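Local atomic coordinates of sgbp-b (Bacteroides uniformis, PDB entry 7K44), a protein that probably binds xyloglucan at the bacterial cell surface, as a surface glycan-binding protein of a xyloglucan utilization locus. Residues S132-I137 / P202-L207; G139-V144 / M175-M180. All blocks are in the same frame, centred on the assembly; numbering follows the deposited sequence. Where two conformers were deposited one is given.

Contact 1 (S132-I137 / P202-L207)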
# COMPACT_ATOMS: atom_id res chain seq x y z
N SER A 132 1.53 0.48 0.11
CA SER A 132 1.84 0.10 -1.26
C SER A 132 3.29 -0.32 -1.43
O SER A 132 3.58 -1.23 -2.22
CB SER A 132 1.41 1.24 -2.20
OG SER A 132 2.17 2.39 -1.97
N SER A 133 4.21 0.26 -0.66
CA SER A 133 5.59 -0.20 -0.70
C SER A 133 6.24 0.18 0.61
O SER A 133 5.90 1.20 1.22
CB SER A 133 6.35 0.42 -1.87
OG SER A 133 7.72 0.07 -1.80
N MET A 134 7.18 -0.66 1.06
CA MET A 134 7.97 -0.32 2.24
C MET A 134 9.18 0.52 1.89
O MET A 134 9.92 0.93 2.79
CB MET A 134 8.42 -1.58 2.98
CG MET A 134 7.28 -2.38 3.58
SD MET A 134 6.50 -1.59 5.02
CE MET A 134 7.58 -2.17 6.32
N MET A 135 9.41 0.78 0.60
CA MET A 135 10.53 1.61 0.17
C MET A 135 10.12 2.46 -1.02
O MET A 135 10.70 2.36 -2.11
CB MET A 135 11.77 0.76 -0.13
CG MET A 135 13.03 1.58 -0.17
SD MET A 135 14.52 0.60 -0.39
CE MET A 135 14.71 -0.08 1.24
N PRO A 136 9.12 3.33 -0.85
CA PRO A 136 8.67 4.14 -1.99
C PRO A 136 9.75 5.11 -2.46
O PRO A 136 10.49 5.70 -1.67
CB PRO A 136 7.46 4.91 -1.43
CG PRO A 136 7.11 4.20 -0.17
CD PRO A 136 8.38 3.64 0.38
N ILE A 137 9.81 5.26 -3.76
CA ILE A 137 10.75 6.19 -4.38
C ILE A 137 10.24 7.62 -4.24
O ILE A 137 9.04 7.90 -4.43
CB ILE A 137 10.96 5.78 -5.84
CG1 ILE A 137 11.74 4.47 -5.89
CG2 ILE A 137 11.73 6.84 -6.60
CD1 ILE A 137 11.73 3.84 -7.23
N PRO A 202 6.33 -0.46 11.70
CA PRO A 202 7.78 -0.60 11.85
C PRO A 202 8.39 -1.29 10.63
O PRO A 202 7.70 -1.89 9.81
CB PRO A 202 7.92 -1.48 13.09
CG PRO A 202 6.68 -2.34 13.05
CD PRO A 202 5.59 -1.48 12.48
N GLY A 203 9.71 -1.20 10.54
CA GLY A 203 10.40 -1.82 9.42
C GLY A 203 10.31 -1.05 8.12
O GLY A 203 10.72 -1.57 7.08
N PHE A 204 9.81 0.18 8.16
CA PHE A 204 9.66 0.97 6.95
C PHE A 204 11.01 1.49 6.45
O PHE A 204 11.93 1.77 7.23
CB PHE A 204 8.71 2.14 7.25
CG PHE A 204 8.29 2.90 6.04
CD1 PHE A 204 7.37 2.36 5.15
CD2 PHE A 204 8.80 4.16 5.79
CE1 PHE A 204 6.99 3.07 4.02
CE2 PHE A 204 8.42 4.87 4.67
CZ PHE A 204 7.51 4.33 3.79
N TYR A 205 11.14 1.58 5.13
CA TYR A 205 12.36 2.06 4.49
C TYR A 205 13.63 1.32 4.90
O TYR A 205 14.59 1.94 5.38
CB TYR A 205 12.52 3.57 4.63
CG TYR A 205 12.88 4.20 3.31
CD1 TYR A 205 11.90 4.48 2.36
CD2 TYR A 205 14.20 4.46 2.99
CE1 TYR A 205 12.25 5.04 1.13
CE2 TYR A 205 14.55 5.02 1.76
CZ TYR A 205 13.57 5.30 0.85
OH TYR A 205 13.92 5.85 -0.37
N PRO A 206 13.69 -0.01 4.71
CA PRO A 206 14.81 -0.84 5.22
C PRO A 206 16.06 -0.75 4.35
O PRO A 206 16.54 -1.72 3.73
CB PRO A 206 14.20 -2.24 5.22
CG PRO A 206 13.23 -2.22 4.08
CD PRO A 206 12.64 -0.82 4.07
N LEU A 207 16.66 0.45 4.34
CA LEU A 207 17.86 0.66 3.53
C LEU A 207 19.01 -0.23 3.96
O LEU A 207 19.84 -0.62 3.12
CB LEU A 207 18.30 2.12 3.63
CG LEU A 207 17.45 3.14 2.90
CD1 LEU A 207 18.03 4.53 3.09
CD2 LEU A 207 17.39 2.77 1.42

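Contact 2 (G139-V144 / M175-M180)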
# COMPACT_ATOMS: atom_id res chain seq x y z
N GLY A 139 8.95 11.19 -4.68
CA GLY A 139 8.19 11.76 -5.76
C GLY A 139 7.05 10.91 -6.26
O GLY A 139 6.16 11.44 -6.94
N THR A 140 7.03 9.62 -5.94
CA THR A 140 5.96 8.74 -6.38
C THR A 140 4.80 8.81 -5.39
O THR A 140 4.91 9.37 -4.30
CB THR A 140 6.45 7.29 -6.54
OG1 THR A 140 6.79 6.73 -5.25
CG2 THR A 140 7.66 7.23 -7.47
N THR A 141 3.67 8.23 -5.79
CA THR A 141 2.47 8.23 -4.96
C THR A 141 2.41 6.94 -4.15
O THR A 141 2.51 5.84 -4.69
CB THR A 141 1.22 8.36 -5.83
OG1 THR A 141 1.30 9.59 -6.56
CG2 THR A 141 -0.03 8.38 -4.97
N VAL A 142 2.26 7.09 -2.83
CA VAL A 142 2.17 5.97 -1.91
C VAL A 142 0.70 5.84 -1.52
O VAL A 142 0.02 6.85 -1.33
CB VAL A 142 3.02 6.27 -0.66
CG1 VAL A 142 3.02 5.07 0.27
CG2 VAL A 142 4.44 6.69 -1.03
N THR A 143 0.21 4.62 -1.43
CA THR A 143 -1.16 4.35 -1.01
C THR A 143 -1.13 3.58 0.30
O THR A 143 -0.31 2.67 0.48
CB THR A 143 -1.91 3.55 -2.07
OG1 THR A 143 -1.87 4.27 -3.31
CG2 THR A 143 -3.38 3.37 -1.68
N VAL A 144 -2.01 3.95 1.24
CA VAL A 144 -2.10 3.29 2.53
C VAL A 144 -3.55 2.88 2.76
O VAL A 144 -4.46 3.69 2.53
CB VAL A 144 -1.63 4.21 3.68
CG1 VAL A 144 -1.64 3.46 5.01
CG2 VAL A 144 -0.23 4.75 3.39
N MET A 175 -8.58 4.78 3.30
CA MET A 175 -7.55 4.76 2.27
C MET A 175 -7.01 6.17 2.10
O MET A 175 -7.78 7.14 2.17
CB MET A 175 -8.13 4.26 0.94
CG MET A 175 -7.09 3.83 -0.07
SD MET A 175 -7.33 4.58 -1.68
CE MET A 175 -6.78 6.23 -1.31
N LEU A 176 -5.71 6.28 1.90
CA LEU A 176 -5.16 7.59 1.58
C LEU A 176 -4.00 7.42 0.62
O LEU A 176 -3.42 6.34 0.51
CB LEU A 176 -4.77 8.42 2.82
CG LEU A 176 -3.72 7.89 3.78
CD1 LEU A 176 -2.32 8.10 3.24
CD2 LEU A 176 -3.85 8.57 5.13
N THR A 177 -3.69 8.50 -0.08
CA THR A 177 -2.49 8.58 -0.89
C THR A 177 -1.71 9.83 -0.51
O THR A 177 -2.28 10.81 -0.03
CB THR A 177 -2.81 8.63 -2.40
OG1 THR A 177 -3.60 9.78 -2.69
CG2 THR A 177 -3.56 7.40 -2.82
N PHE A 178 -0.40 9.77 -0.71
CA PHE A 178 0.46 10.93 -0.52
C PHE A 178 1.67 10.80 -1.43
O PHE A 178 1.94 9.73 -1.98
CB PHE A 178 0.89 11.10 0.95
CG PHE A 178 1.76 9.98 1.49
CD1 PHE A 178 3.14 10.04 1.37
CD2 PHE A 178 1.19 8.88 2.13
CE1 PHE A 178 3.95 9.01 1.87
CE2 PHE A 178 1.98 7.86 2.65
CZ PHE A 178 3.37 7.93 2.51
N THR A 179 2.38 11.91 -1.60
CA THR A 179 3.62 11.91 -2.37
C THR A 179 4.78 11.60 -1.44
O THR A 179 4.93 12.23 -0.38
CB THR A 179 3.83 13.26 -3.05
OG1 THR A 179 2.73 13.51 -3.93
CG2 THR A 179 5.15 13.26 -3.84
N MET A 180 5.60 10.64 -1.82
CA MET A 180 6.72 10.26 -0.99
C MET A 180 7.71 11.42 -0.93
O MET A 180 8.15 11.91 -1.97
CB MET A 180 7.40 9.03 -1.58
CG MET A 180 8.65 8.60 -0.85
SD MET A 180 8.24 7.95 0.78
CE MET A 180 9.90 7.82 1.43
O HOH W 1 0.91 11.99 -4.77

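Contact 1 (S132-I137 / P202-L207)
Met135 lays its CG over one face of the Tyr205 ring, 3.9 Å from the ring centroid and 15° off the normal, which meets the geometry of a CH-pi contact. The side chains cross at about a right angle. Met135 SD continues above the same ring at 5.0 Å from the Tyr205 centroid, a more distant Met-aromatic contact. A bend at the last torsion (chi3 -76°) then carries the methyl group off the ring to Leu207 and to Pro206, with Met135 CE 3.6 Å from Pro206 CD. At the edge of the tyrosine ring, near its plane, Pro136 O lies 3.4 Å from Tyr205 CE1; this buried carbonyl has no polar partner in the model.

Met134 meets Phe204 differently: Met134 SD stands at the ring edge, 4.0 Å from Phe204 CD1, while Met134 CE reaches past it to Gly203 O at 3.3 Å. The Pro136 and Phe204 side chains point against each other, Pro136 CD coming within 3.6 Å of Phe204 CZ. Met134 O lies over one face of the Phe204 ring and accepts the sole hydrogen bond across the segments, from Tyr205 N at 2.7 Å (N-H...O 141°).

The loop after strand 127-131 thus joins the end of strand 197-204 where the Ig-like IPT/TIG sandwich meets the xyloglucan-binding region: Met135 touches Asn379 and Arg381 of strand 371-384, and Ser133 OG is hydrogen-bonded to Glu288 OE1 on strand 283-291.

Contact 2 (G139-V144 / M175-M180)
Phe178 O is gripped by two groups of the facing strand. Val142 N donates to Phe178 O at 2.8 Å with an N-H...O angle of 172°. A weaker CA-H...O contact puts Thr141 CA 3.4 Å from Phe178 O. Val142 O answers in kind, accepting from Phe178 N and from the CA-H of Thr177. Val144 and Leu176 form the second hydrogen-bonded pair, and Thr141-Thr179 and Thr143-Thr177 are non-hydrogen-bonded pairs; the 156° between strand directions confirms the antiparallel sense, and the bond pairs give the register. Pairing runs on past the strand ends, where Met180 N donates to Thr140 O and Gly139 N to Met180 O.

The buried face is built round Phe178. Its CG lies between the backbone N and the carbonyl carbon (chi1 64°), which sets the ring alongside Val142, both side chains pointing the same way. Val142 CB lies over the ring face, 3.8 Å from the Phe178 centroid, a CH-pi contact, and Val142 CG1 approaches Phe178 CZ to 3.6 Å. Val144 CG2 comes to the ring edge instead, 3.9 Å from Phe178 CE2, and also meets Leu176 CD1. Cutting Phe178 back to an alanine is likely to open a gap beside Val142, leaving its CB and CG1 without the aromatic face, and to take from Met157 of strand 152-157 one of its contacts.

Threonines line the opposite face. Thr143 OG1 rests 3.6 Å from Thr177 CG2, and a water lies 3.0 Å from Thr141 OG1 on the side of Thr179.

The chemistry is therefore divided: backbone bonds fix the register, apolar groups face the second sheet of the Ig-like sandwich, and hydroxyl-bearing residues occupy the more exposed side.

Overall arrangement
Both contacts belong to the IPT/TIG region, with contact 2 nested inside the chain loop closed by contact 1; their centres are about 12 Å apart. Contact 1 is the more buried. It joins irregular segments at the end of the sandwich that abuts strand 371-384, and relies on sulfur, proline and aromatic packing with a single cross-segment hydrogen bond. Contact 2 is regular pairing within one sheet, with six backbone bonds, one buried apolar face and one more open threonine face. They meet directly: Pro136 CB packs on Val142 CG2 at 3.5 Å, and Ser132 N probably bonds to Thr143 O, tying the loop to the sheet.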